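Local atomic coordinates of african horse sickness virus (serotype 4) VP7 (African horsesickness virus, PDB entry 1AHS), a protein that forms, as a homotrimer, the surface of the viral core and binds structural protein VP3, the chain here being its top domain. Residues 11-19 with 68-76; 41-50 with 100-109. All blocks are in the same frame, centred on the assembly; numbering follows the deposited sequence.

Contact 1: residues 11-19 with 68-76; sequences QQSGRYYVP and IFCDPQGAS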
ATOM      1  N   GLN B  11      -4.777   5.221   6.457  1.00 21.76           N
ATOM      2  CA  GLN B  11      -4.426   4.271   7.470  1.00 14.76           C
ATOM      3  C   GLN B  11      -3.625   3.163   6.853  1.00 18.44           C
ATOM      4  O   GLN B  11      -3.493   3.066   5.629  1.00 19.93           O
ATOM      5  CB  GLN B  11      -5.664   3.773   8.180  1.00 18.61           C
ATOM      6  CG  GLN B  11      -6.837   3.470   7.315  1.00 19.97           C
ATOM      7  CD  GLN B  11      -8.077   3.296   8.147  1.00 23.75           C
ATOM      8  OE1 GLN B  11      -8.444   2.179   8.505  1.00 30.94           O
ATOM      9  NE2 GLN B  11      -8.720   4.407   8.491  1.00 23.11           N
ATOM     10  N   GLN B  12      -2.987   2.367   7.692  1.00 19.94           N
ATOM     11  CA  GLN B  12      -2.174   1.303   7.154  1.00 20.37           C
ATOM     12  C   GLN B  12      -3.094   0.329   6.547  1.00 19.16           C
ATOM     13  O   GLN B  12      -4.079  -0.060   7.141  1.00 22.69           O
ATOM     14  CB  GLN B  12      -1.366   0.608   8.245  1.00 17.52           C
ATOM     15  CG  GLN B  12      -0.566  -0.578   7.739  1.00 18.56           C
ATOM     16  CD  GLN B  12       0.087  -1.386   8.831  1.00 18.90           C
ATOM     17  OE1 GLN B  12      -0.489  -1.629   9.885  1.00 18.98           O
ATOM     18  NE2 GLN B  12       1.277  -1.868   8.552  1.00 22.03           N
ATOM     19  N   SER B  13      -2.703  -0.134   5.388  1.00 23.65           N
ATOM     20  CA  SER B  13      -3.459  -1.127   4.666  1.00 25.14           C
ATOM     21  C   SER B  13      -3.452  -2.492   5.323  1.00 23.07           C
ATOM     22  O   SER B  13      -2.397  -3.021   5.638  1.00 29.35           O
ATOM     23  CB  SER B  13      -2.862  -1.301   3.281  1.00 25.58           C
ATOM     24  OG  SER B  13      -3.278  -2.533   2.719  1.00 26.52           O
ATOM     25  N   GLY B  14      -4.629  -3.100   5.399  1.00 22.89           N
ATOM     26  CA  GLY B  14      -4.771  -4.420   5.940  1.00 19.09           C
ATOM     27  C   GLY B  14      -4.802  -4.573   7.422  1.00 21.87           C
ATOM     28  O   GLY B  14      -4.750  -5.693   7.894  1.00 24.76           O
ATOM     29  N   ARG B  15      -4.868  -3.485   8.168  1.00 21.74           N
ATOM     30  CA  ARG B  15      -4.929  -3.588   9.614  1.00 20.36           C
ATOM     31  C   ARG B  15      -6.374  -3.392  10.088  1.00 25.54           C
ATOM     32  O   ARG B  15      -6.942  -2.313   9.943  1.00 27.72           O
ATOM     33  CB  ARG B  15      -4.002  -2.566  10.272  1.00 19.79           C
ATOM     34  CG  ARG B  15      -4.046  -2.623  11.819  1.00 21.02           C
ATOM     35  CD  ARG B  15      -2.861  -1.913  12.445  1.00 18.81           C
ATOM     36  NE  ARG B  15      -1.660  -2.713  12.320  1.00 19.09           N
ATOM     37  CZ  ARG B  15      -1.227  -3.540  13.263  1.00 17.20           C
ATOM     38  NH1 ARG B  15      -1.908  -3.658  14.397  1.00 19.26           N
ATOM     39  NH2 ARG B  15      -0.100  -4.233  13.075  1.00 23.44           N
ATOM     40  N   TYR B  16      -6.972  -4.415  10.678  1.00 22.84           N
ATOM     41  CA  TYR B  16      -8.344  -4.285  11.093  1.00 24.38           C
ATOM     42  C   TYR B  16      -8.585  -3.177  12.109  1.00 25.54           C
ATOM     43  O   TYR B  16      -7.901  -3.088  13.126  1.00 27.88           O
ATOM     44  CB  TYR B  16      -8.836  -5.634  11.583  1.00 23.74           C
ATOM     45  CG  TYR B  16     -10.328  -5.735  11.769  1.00 24.32           C
ATOM     46  CD1 TYR B  16     -10.895  -5.419  12.991  1.00 24.41           C
ATOM     47  CD2 TYR B  16     -11.169  -6.190  10.742  1.00 21.27           C
ATOM     48  CE1 TYR B  16     -12.250  -5.547  13.213  1.00 30.38           C
ATOM     49  CE2 TYR B  16     -12.549  -6.327  10.957  1.00 23.57           C
ATOM     50  CZ  TYR B  16     -13.072  -6.003  12.206  1.00 29.32           C
ATOM     51  OH  TYR B  16     -14.399  -6.169  12.515  1.00 34.77           O
ATOM     52  N   TYR B  17      -9.539  -2.300  11.805  1.00 25.25           N
ATOM     53  CA  TYR B  17      -9.881  -1.203  12.686  1.00 23.74           C
ATOM     54  C   TYR B  17     -11.350  -0.803  12.523  1.00 29.63           C
ATOM     55  O   TYR B  17     -11.743  -0.166  11.548  1.00 30.52           O
ATOM     56  CB  TYR B  17      -9.005  -0.018  12.405  1.00 23.70           C
ATOM     57  CG  TYR B  17      -9.274   1.144  13.325  1.00 29.07           C
ATOM     58  CD1 TYR B  17      -9.067   1.029  14.684  1.00 33.19           C
ATOM     59  CD2 TYR B  17      -9.726   2.367  12.834  1.00 29.22           C
ATOM     60  CE1 TYR B  17      -9.299   2.097  15.547  1.00 35.50           C
ATOM     61  CE2 TYR B  17      -9.958   3.445  13.683  1.00 29.13           C
ATOM     62  CZ  TYR B  17      -9.745   3.301  15.041  1.00 34.81           C
ATOM     63  OH  TYR B  17      -9.996   4.340  15.916  1.00 40.80           O
ATOM     64  N   VAL B  18     -12.146  -1.215  13.501  1.00 30.25           N
ATOM     65  CA  VAL B  18     -13.594  -0.969  13.605  1.00 31.68           C
ATOM     66  C   VAL B  18     -13.869  -0.719  15.117  1.00 35.38           C
ATOM     67  O   VAL B  18     -14.283  -1.620  15.837  1.00 36.07           O
ATOM     68  CB  VAL B  18     -14.373  -2.227  13.182  1.00 26.74           C
ATOM     69  CG1 VAL B  18     -15.825  -2.028  13.415  1.00 30.04           C
ATOM     70  CG2 VAL B  18     -14.114  -2.553  11.746  1.00 19.98           C
ATOM     71  N   PRO B  19     -13.593   0.500  15.614  1.00 36.03           N
ATOM     72  CA  PRO B  19     -13.773   0.904  17.011  1.00 43.13           C
ATOM     73  C   PRO B  19     -15.209   0.880  17.580  1.00 47.06           C
ATOM     74  O   PRO B  19     -15.410   0.613  18.774  1.00 52.73           O
ATOM     75  CB  PRO B  19     -13.175   2.309  17.027  1.00 43.15           C
ATOM     76  CG  PRO B  19     -13.551   2.827  15.694  1.00 41.76           C
ATOM     77  CD  PRO B  19     -13.214   1.668  14.804  1.00 40.32           C
ATOM     78  N   ILE B  68      -4.985 -12.323   3.216  1.00 27.53           N
ATOM     79  CA  ILE B  68      -4.433 -12.249   4.574  1.00 29.41           C
ATOM     80  C   ILE B  68      -4.333 -10.771   5.016  1.00 28.77           C
ATOM     81  O   ILE B  68      -4.075  -9.874   4.198  1.00 26.27           O
ATOM     82  CB  ILE B  68      -3.034 -12.990   4.823  1.00 30.99           C
ATOM     83  CG1 ILE B  68      -1.977 -12.367   4.009  1.00 30.82           C
ATOM     84  CG2 ILE B  68      -3.031 -14.489   4.530  1.00 31.31           C
ATOM     85  CD1 ILE B  68      -1.177 -11.516   4.872  1.00 44.26           C
ATOM     86  N   PHE B  69      -4.611 -10.514   6.291  1.00 23.00           N
ATOM     87  CA  PHE B  69      -4.527  -9.185   6.848  1.00 19.47           C
ATOM     88  C   PHE B  69      -4.234  -9.387   8.340  1.00 21.87           C
ATOM     89  O   PHE B  69      -3.914 -10.492   8.714  1.00 24.03           O
ATOM     90  CB  PHE B  69      -5.819  -8.393   6.552  1.00 20.68           C
ATOM     91  CG  PHE B  69      -7.053  -8.923   7.227  1.00 16.81           C
ATOM     92  CD1 PHE B  69      -7.848  -9.855   6.606  1.00 16.12           C
ATOM     93  CD2 PHE B  69      -7.438  -8.441   8.459  1.00 18.69           C
ATOM     94  CE1 PHE B  69      -9.013 -10.296   7.210  1.00 11.99           C
ATOM     95  CE2 PHE B  69      -8.592  -8.871   9.060  1.00 19.57           C
ATOM     96  CZ  PHE B  69      -9.375  -9.804   8.422  1.00 15.21           C
ATOM     97  N   CYS B  70      -4.341  -8.384   9.206  1.00 20.39           N
ATOM     98  CA  CYS B  70      -4.053  -8.621  10.627  1.00 20.53           C
ATOM     99  C   CYS B  70      -5.064  -8.034  11.598  1.00 20.75           C
ATOM    100  O   CYS B  70      -5.880  -7.184  11.243  1.00 25.03           O
ATOM    101  CB  CYS B  70      -2.660  -8.114  10.992  1.00 24.00           C
ATOM    102  SG  CYS B  70      -2.431  -6.381  10.937  1.00 35.16           S
ATOM    103  N   ASP B  71      -5.079  -8.568  12.806  1.00 21.20           N
ATOM    104  CA  ASP B  71      -5.963  -8.045  13.835  1.00 25.74           C
ATOM    105  C   ASP B  71      -5.252  -6.875  14.508  1.00 24.66           C
ATOM    106  O   ASP B  71      -4.141  -6.537  14.144  1.00 27.02           O
ATOM    107  CB  ASP B  71      -6.442  -9.149  14.826  1.00 33.45           C
ATOM    108  CG  ASP B  71      -5.347  -9.703  15.741  1.00 34.90           C
ATOM    109  OD1 ASP B  71      -4.235  -9.148  15.836  1.00 35.98           O
ATOM    110  OD2 ASP B  71      -5.644 -10.717  16.410  1.00 38.37           O
ATOM    111  N   PRO B  72      -5.881  -6.229  15.487  1.00 22.55           N
ATOM    112  CA  PRO B  72      -5.226  -5.108  16.129  1.00 22.10           C
ATOM    113  C   PRO B  72      -3.949  -5.395  16.870  1.00 27.47           C
ATOM    114  O   PRO B  72      -3.237  -4.454  17.204  1.00 29.74           O
ATOM    115  CB  PRO B  72      -6.290  -4.607  17.051  1.00 20.44           C
ATOM    116  CG  PRO B  72      -7.507  -4.846  16.257  1.00 18.39           C
ATOM    117  CD  PRO B  72      -7.293  -6.269  15.870  1.00 18.05           C
ATOM    118  N   GLN B  73      -3.633  -6.677  17.071  1.00 32.23           N
ATOM    119  CA  GLN B  73      -2.418  -7.109  17.757  1.00 33.84           C
ATOM    120  C   GLN B  73      -1.253  -7.500  16.859  1.00 32.64           C
ATOM    121  O   GLN B  73      -0.175  -7.845  17.380  1.00 36.36           O
ATOM    122  CB  GLN B  73      -2.691  -8.291  18.677  1.00 46.93           C
ATOM    123  CG  GLN B  73      -3.111  -7.924  20.084  1.00 62.67           C
ATOM    124  CD  GLN B  73      -4.592  -7.651  20.173  1.00 73.55           C
ATOM    125  OE1 GLN B  73      -5.024  -6.712  20.865  1.00 81.33           O
ATOM    126  NE2 GLN B  73      -5.392  -8.464  19.456  1.00 77.34           N
ATOM    127  N   GLY B  74      -1.494  -7.586  15.545  1.00 31.20           N
ATOM    128  CA  GLY B  74      -0.432  -7.895  14.581  1.00 25.87           C
ATOM    129  C   GLY B  74      -0.423  -9.289  14.006  1.00 27.87           C
ATOM    130  O   GLY B  74       0.357  -9.595  13.094  1.00 30.04           O
ATOM    131  N   ALA B  75      -1.372 -10.090  14.472  1.00 27.03           N
ATOM    132  CA  ALA B  75      -1.552 -11.490  14.083  1.00 27.23           C
ATOM    133  C   ALA B  75      -2.274 -11.680  12.759  1.00 27.31           C
ATOM    134  O   ALA B  75      -3.254 -10.993  12.508  1.00 27.83           O
ATOM    135  CB  ALA B  75      -2.338 -12.163  15.154  1.00 30.07           C
ATOM    136  N   SER B  76      -1.818 -12.619  11.931  1.00 25.57           N
ATOM    137  CA  SER B  76      -2.448 -12.856  10.641  1.00 23.09           C
ATOM    138  C   SER B  76      -3.858 -13.397  10.726  1.00 26.51           C
ATOM    139  O   SER B  76      -4.151 -14.322  11.473  1.00 34.96           O
ATOM    140  CB  SER B  76      -1.612 -13.783   9.783  1.00 23.11           C
ATOM    141  OG  SER B  76      -0.372 -13.189   9.478  1.00 28.36           O
TER
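A single beta bridge between Arg15 and Cys70 joins the loop 11-19 to the short strand 69-70 at the trimer interface of the VP7 top domain. Two backbone bonds make the bridge. Cys70 N gives its hydrogen to Gly14 O at 3.0 Å, and Tyr16 N gives its own to Cys70 O, also at 3.0 Å. Gly14 is the third residue of a type II turn from Gln12 to Arg15, where its positive phi (80°) suits glycine. Gly14 O also lies at the edge of the Phe69 ring and 3.2 Å from Phe69 CB. The Tyr16 and Phe69 side chains run side by side in the same direction, CD2 of Tyr16 lying 4.1 Å from CE2 of Phe69. Pro72 CG packs on Tyr16 O.

Arg15 begins by heading away from 68-76, but a bend at chi3 (-75°) turns its guanidinium back across Cys70. The sulfur sits off-centre over one face of the Arg15 guanidinium. Both terminal nitrogens bond to the second subunit, NH2 to Gly74 O and NH1 to Ser76 OG of that chain. Within its own loop, Arg15 NE donates to Gln12 OE1 at 2.9 Å, with the oxygen in the guanidinium plane.

Contact 2: residues 41-50 with 100-109; sequences AAGQVNALLA and WNTIAPVNVG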
ATOM      1  N   ALA B  41     -21.688  -9.150   8.718  1.00 33.63           N
ATOM      2  CA  ALA B  41     -22.008  -7.742   8.516  1.00 26.34           C
ATOM      3  C   ALA B  41     -22.342  -7.319   7.096  1.00 28.34           C
ATOM      4  O   ALA B  41     -21.918  -7.942   6.111  1.00 29.89           O
ATOM      5  CB  ALA B  41     -20.915  -6.863   9.089  1.00 22.27           C
ATOM      6  N   ALA B  42     -23.120  -6.241   7.023  1.00 27.34           N
ATOM      7  CA  ALA B  42     -23.525  -5.642   5.770  1.00 26.83           C
ATOM      8  C   ALA B  42     -23.622  -4.142   5.988  1.00 28.57           C
ATOM      9  O   ALA B  42     -23.894  -3.673   7.111  1.00 28.72           O
ATOM     10  CB  ALA B  42     -24.837  -6.183   5.351  1.00 32.57           C
ATOM     11  N   GLY B  43     -23.416  -3.388   4.916  1.00 26.69           N
ATOM     12  CA  GLY B  43     -23.473  -1.941   5.019  1.00 25.35           C
ATOM     13  C   GLY B  43     -23.428  -1.365   3.628  1.00 28.21           C
ATOM     14  O   GLY B  43     -23.291  -2.126   2.664  1.00 31.53           O
ATOM     15  N   GLN B  44     -23.622  -0.048   3.525  1.00 33.06           N
ATOM     16  CA  GLN B  44     -23.609   0.695   2.249  1.00 34.30           C
ATOM     17  C   GLN B  44     -22.347   1.551   2.301  1.00 34.69           C
ATOM     18  O   GLN B  44     -22.037   2.164   3.313  1.00 40.61           O
ATOM     19  CB  GLN B  44     -24.855   1.572   2.072  1.00 37.87           C
ATOM     20  CG  GLN B  44     -25.066   2.041   0.617  1.00 48.18           C
ATOM     21  CD  GLN B  44     -26.252   2.957   0.456  1.00 49.96           C
ATOM     22  OE1 GLN B  44     -26.122   4.181   0.514  1.00 54.60           O
ATOM     23  NE2 GLN B  44     -27.424   2.369   0.277  1.00 50.65           N
ATOM     24  N   VAL B  45     -21.714   1.734   1.165  1.00 33.80           N
ATOM     25  CA  VAL B  45     -20.425   2.360   1.162  1.00 32.33           C
ATOM     26  C   VAL B  45     -20.308   3.561   0.217  1.00 32.81           C
ATOM     27  O   VAL B  45     -19.219   4.061  -0.080  1.00 33.33           O
ATOM     28  CB  VAL B  45     -19.476   1.158   0.885  1.00 31.84           C
ATOM     29  CG1 VAL B  45     -18.715   1.282  -0.374  1.00 31.34           C
ATOM     30  CG2 VAL B  45     -18.699   0.793   2.120  1.00 31.20           C
ATOM     31  N   ASN B  46     -21.462   4.091  -0.168  1.00 33.21           N
ATOM     32  CA  ASN B  46     -21.509   5.237  -1.072  1.00 35.51           C
ATOM     33  C   ASN B  46     -20.667   6.408  -0.571  1.00 33.07           C
ATOM     34  O   ASN B  46     -19.763   6.831  -1.250  1.00 36.15           O
ATOM     35  CB  ASN B  46     -22.951   5.689  -1.295  1.00 33.20           C
ATOM     36  CG  ASN B  46     -23.679   4.808  -2.252  1.00 35.37           C
ATOM     37  OD1 ASN B  46     -24.069   3.689  -1.907  1.00 36.67           O
ATOM     38  ND2 ASN B  46     -23.830   5.272  -3.481  1.00 35.60           N
ATOM     39  N   ALA B  47     -20.939   6.889   0.633  1.00 31.81           N
ATOM     40  CA  ALA B  47     -20.220   8.015   1.216  1.00 32.94           C
ATOM     41  C   ALA B  47     -18.718   7.886   1.169  1.00 34.66           C
ATOM     42  O   ALA B  47     -18.008   8.886   1.143  1.00 37.59           O
ATOM     43  CB  ALA B  47     -20.647   8.203   2.656  1.00 32.75           C
ATOM     44  N   LEU B  48     -18.246   6.648   1.159  1.00 31.10           N
ATOM     45  CA  LEU B  48     -16.828   6.363   1.157  1.00 25.54           C
ATOM     46  C   LEU B  48     -16.222   6.372  -0.239  1.00 26.33           C
ATOM     47  O   LEU B  48     -15.197   7.010  -0.443  1.00 24.59           O
ATOM     48  CB  LEU B  48     -16.622   5.011   1.847  1.00 28.68           C
ATOM     49  CG  LEU B  48     -15.311   4.439   2.426  1.00 29.82           C
ATOM     50  CD1 LEU B  48     -14.750   3.312   1.579  1.00 29.58           C
ATOM     51  CD2 LEU B  48     -14.302   5.508   2.707  1.00 28.55           C
ATOM     52  N   LEU B  49     -16.865   5.706  -1.208  1.00 23.57           N
ATOM     53  CA  LEU B  49     -16.331   5.622  -2.569  1.00 21.62           C
ATOM     54  C   LEU B  49     -16.553   6.813  -3.442  1.00 26.37           C
ATOM     55  O   LEU B  49     -15.866   7.000  -4.424  1.00 26.87           O
ATOM     56  CB  LEU B  49     -16.904   4.431  -3.292  1.00 23.44           C
ATOM     57  CG  LEU B  49     -16.594   3.064  -2.707  1.00 26.99           C
ATOM     58  CD1 LEU B  49     -17.006   2.057  -3.758  1.00 20.80           C
ATOM     59  CD2 LEU B  49     -15.104   2.948  -2.394  1.00 21.48           C
ATOM     60  N   ALA B  50     -17.544   7.605  -3.110  1.00 30.64           N
ATOM     61  CA  ALA B  50     -17.857   8.766  -3.873  1.00 34.36           C
ATOM     62  C   ALA B  50     -16.895   9.892  -3.700  1.00 43.07           C
ATOM     63  O   ALA B  50     -16.654  10.380  -2.567  1.00 44.50           O
ATOM     64  CB  ALA B  50     -19.183   9.239  -3.525  1.00 33.26           C
ATOM     65  N   TRP B 100     -19.378   2.756 -12.252  1.00 26.43           N
ATOM     66  CA  TRP B 100     -20.327   3.258 -11.268  1.00 29.18           C
ATOM     67  C   TRP B 100     -20.751   4.688 -11.586  1.00 33.91           C
ATOM     68  O   TRP B 100     -19.903   5.558 -11.814  1.00 34.74           O
ATOM     69  CB  TRP B 100     -19.688   3.232  -9.889  1.00 23.82           C
ATOM     70  CG  TRP B 100     -20.579   3.674  -8.812  1.00 20.44           C
ATOM     71  CD1 TRP B 100     -21.900   3.369  -8.675  1.00 20.01           C
ATOM     72  CD2 TRP B 100     -20.211   4.437  -7.645  1.00 16.75           C
ATOM     73  NE1 TRP B 100     -22.379   3.896  -7.484  1.00 24.53           N
ATOM     74  CE2 TRP B 100     -21.366   4.556  -6.844  1.00 19.50           C
ATOM     75  CE3 TRP B 100     -19.025   5.010  -7.205  1.00 16.27           C
ATOM     76  CZ2 TRP B 100     -21.367   5.233  -5.632  1.00 21.78           C
ATOM     77  CZ3 TRP B 100     -19.024   5.677  -6.003  1.00 18.25           C
ATOM     78  CH2 TRP B 100     -20.180   5.786  -5.227  1.00 20.77           C
ATOM     79  N   ASN B 101     -22.045   4.966 -11.480  1.00 30.49           N
ATOM     80  CA  ASN B 101     -22.471   6.279 -11.821  1.00 30.84           C
ATOM     81  C   ASN B 101     -22.366   7.298 -10.725  1.00 30.07           C
ATOM     82  O   ASN B 101     -22.721   8.436 -10.954  1.00 34.51           O
ATOM     83  CB  ASN B 101     -23.851   6.262 -12.450  1.00 35.36           C
ATOM     84  CG  ASN B 101     -24.922   5.830 -11.490  1.00 37.22           C
ATOM     85  OD1 ASN B 101     -24.775   5.958 -10.273  1.00 39.05           O
ATOM     86  ND2 ASN B 101     -26.034   5.360 -12.028  1.00 40.94           N
ATOM     87  N   THR B 102     -21.883   6.919  -9.548  1.00 26.79           N
ATOM     88  CA  THR B 102     -21.728   7.881  -8.445  1.00 27.32           C
ATOM     89  C   THR B 102     -22.970   8.025  -7.595  1.00 27.55           C
ATOM     90  O   THR B 102     -22.922   8.430  -6.431  1.00 25.91           O
ATOM     91  CB  THR B 102     -21.339   9.229  -9.047  1.00 25.22           C
ATOM     92  OG1 THR B 102     -19.982   9.141  -9.501  1.00 30.59           O
ATOM     93  CG2 THR B 102     -21.587  10.372  -8.149  1.00 24.50           C
ATOM     94  N   ILE B 103     -24.085   7.579  -8.156  1.00 33.46           N
ATOM     95  CA  ILE B 103     -25.386   7.737  -7.521  1.00 32.47           C
ATOM     96  C   ILE B 103     -25.938   6.493  -6.915  1.00 33.60           C
ATOM     97  O   ILE B 103     -26.457   6.522  -5.793  1.00 35.62           O
ATOM     98  CB  ILE B 103     -26.467   8.191  -8.564  1.00 31.51           C
ATOM     99  CG1 ILE B 103     -26.051   9.486  -9.221  1.00 30.10           C
ATOM    100  CG2 ILE B 103     -27.812   8.434  -7.886  1.00 30.99           C
ATOM    101  CD1 ILE B 103     -25.850  10.579  -8.209  1.00 36.28           C
ATOM    102  N   ALA B 104     -25.966   5.447  -7.736  1.00 29.47           N
ATOM    103  CA  ALA B 104     -26.525   4.160  -7.348  1.00 31.01           C
ATOM    104  C   ALA B 104     -25.923   3.577  -6.076  1.00 36.12           C
ATOM    105  O   ALA B 104     -24.741   3.838  -5.737  1.00 40.72           O
ATOM    106  CB  ALA B 104     -26.418   3.173  -8.502  1.00 25.03           C
ATOM    107  N   PRO B 105     -26.729   2.787  -5.332  1.00 37.94           N
ATOM    108  CA  PRO B 105     -26.296   2.152  -4.080  1.00 35.40           C
ATOM    109  C   PRO B 105     -25.243   1.043  -4.272  1.00 32.49           C
ATOM    110  O   PRO B 105     -25.373   0.206  -5.182  1.00 32.07           O
ATOM    111  CB  PRO B 105     -27.610   1.604  -3.517  1.00 31.61           C
ATOM    112  CG  PRO B 105     -28.345   1.227  -4.737  1.00 35.54           C
ATOM    113  CD  PRO B 105     -28.124   2.418  -5.645  1.00 32.49           C
ATOM    114  N   VAL B 106     -24.172   1.109  -3.475  1.00 31.14           N
ATOM    115  CA  VAL B 106     -23.115   0.098  -3.483  1.00 28.69           C
ATOM    116  C   VAL B 106     -23.214  -0.562  -2.120  1.00 30.68           C
ATOM    117  O   VAL B 106     -23.057   0.117  -1.113  1.00 30.32           O
ATOM    118  CB  VAL B 106     -21.753   0.736  -3.638  1.00 27.49           C
ATOM    119  CG1 VAL B 106     -20.673  -0.292  -3.479  1.00 25.24           C
ATOM    120  CG2 VAL B 106     -21.644   1.336  -5.013  1.00 28.43           C
ATOM    121  N   ASN B 107     -23.643  -1.827  -2.071  1.00 31.95           N
ATOM    122  CA  ASN B 107     -23.780  -2.543  -0.788  1.00 26.40           C
ATOM    123  C   ASN B 107     -22.687  -3.567  -0.700  1.00 27.04           C
ATOM    124  O   ASN B 107     -22.275  -4.207  -1.679  1.00 25.40           O
ATOM    125  CB  ASN B 107     -25.138  -3.203  -0.602  1.00 32.92           C
ATOM    126  CG  ASN B 107     -26.283  -2.204  -0.612  1.00 38.90           C
ATOM    127  OD1 ASN B 107     -26.479  -1.437   0.312  1.00 44.84           O
ATOM    128  ND2 ASN B 107     -27.048  -2.219  -1.678  1.00 47.99           N
ATOM    129  N   VAL B 108     -22.281  -3.787   0.520  1.00 25.69           N
ATOM    130  CA  VAL B 108     -21.154  -4.631   0.761  1.00 23.45           C
ATOM    131  C   VAL B 108     -21.616  -5.640   1.817  1.00 22.93           C
ATOM    132  O   VAL B 108     -22.398  -5.296   2.714  1.00 20.23           O
ATOM    133  CB  VAL B 108     -20.030  -3.650   1.203  1.00 22.15           C
ATOM    134  CG1 VAL B 108     -19.967  -3.488   2.698  1.00 18.38           C
ATOM    135  CG2 VAL B 108     -18.784  -3.917   0.519  1.00 21.10           C
ATOM    136  N   GLY B 109     -21.261  -6.907   1.639  1.00 22.53           N
ATOM    137  CA  GLY B 109     -21.687  -7.875   2.621  1.00 19.21           C
ATOM    138  C   GLY B 109     -20.645  -8.897   2.994  1.00 21.55           C
ATOM    139  O   GLY B 109     -19.871  -9.340   2.154  1.00 21.65           O
TER
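The amide of Asn46 meets 100-109 through both of its polar atoms. Asn46 OD1 accepts from Val106 N at 3.0 Å, and Asn46 ND2 donates to Ala104 O at 2.8 Å. With CG anti to the carbonyl carbon (chi1 -78°), the amide reaches the backbone on both sides of Pro105. Ala104 O takes a second hydrogen from Trp100 NE1, and the two donors come from opposite faces of the carbonyl plane. Asn46 ND2 also lies 3.3 Å from Trp100 CZ2, at the ring edge. The amide and ring planes are 65° apart.

Beyond Asn46 the two segments pair as antiparallel strands, 41-44 with 106-109, with 41-44 outermost in a four-stranded sheet. Gly43 and Val108 form the hydrogen-bonded pair, Val108 N to Gly43 O at 2.9 Å and Gly43 N to Val108 O at 3.1 Å. Val45 N adds a bond to Val106 O just before the short helix 46-49.

That helix brings Leu49 CB to 3.7 Å from Trp100 CZ3, and Ala50 packs on CH2. Val106 CG2 lies over one face of the indole and Thr102 N over the other. Further out, Asn101 OD1 accepts from Ile103 N, an Asx turn, and also from Ala104 N, which makes an Asx motif. Val108 packs on Leu118 and Phe120.

In the fold
Contact 1 and contact 2 lie on opposite sides of the chain's centre, with about 22 Å between their centres and no touch between them. Contact 1 is mostly buried, and the other subunits account for part of that burial. Contact 2 is partly buried and is touched by no other chain of the assembly. Both pair backbones, but contact 1 has one isolated bridge between a loop and a short strand, while contact 2 continues a strand pair at the margin of a sheet. Their polar groups differ accordingly. Arg15 is charged and reaches a neighbouring subunit, whereas the neutral amide of Asn46 ties two parts of the same chain.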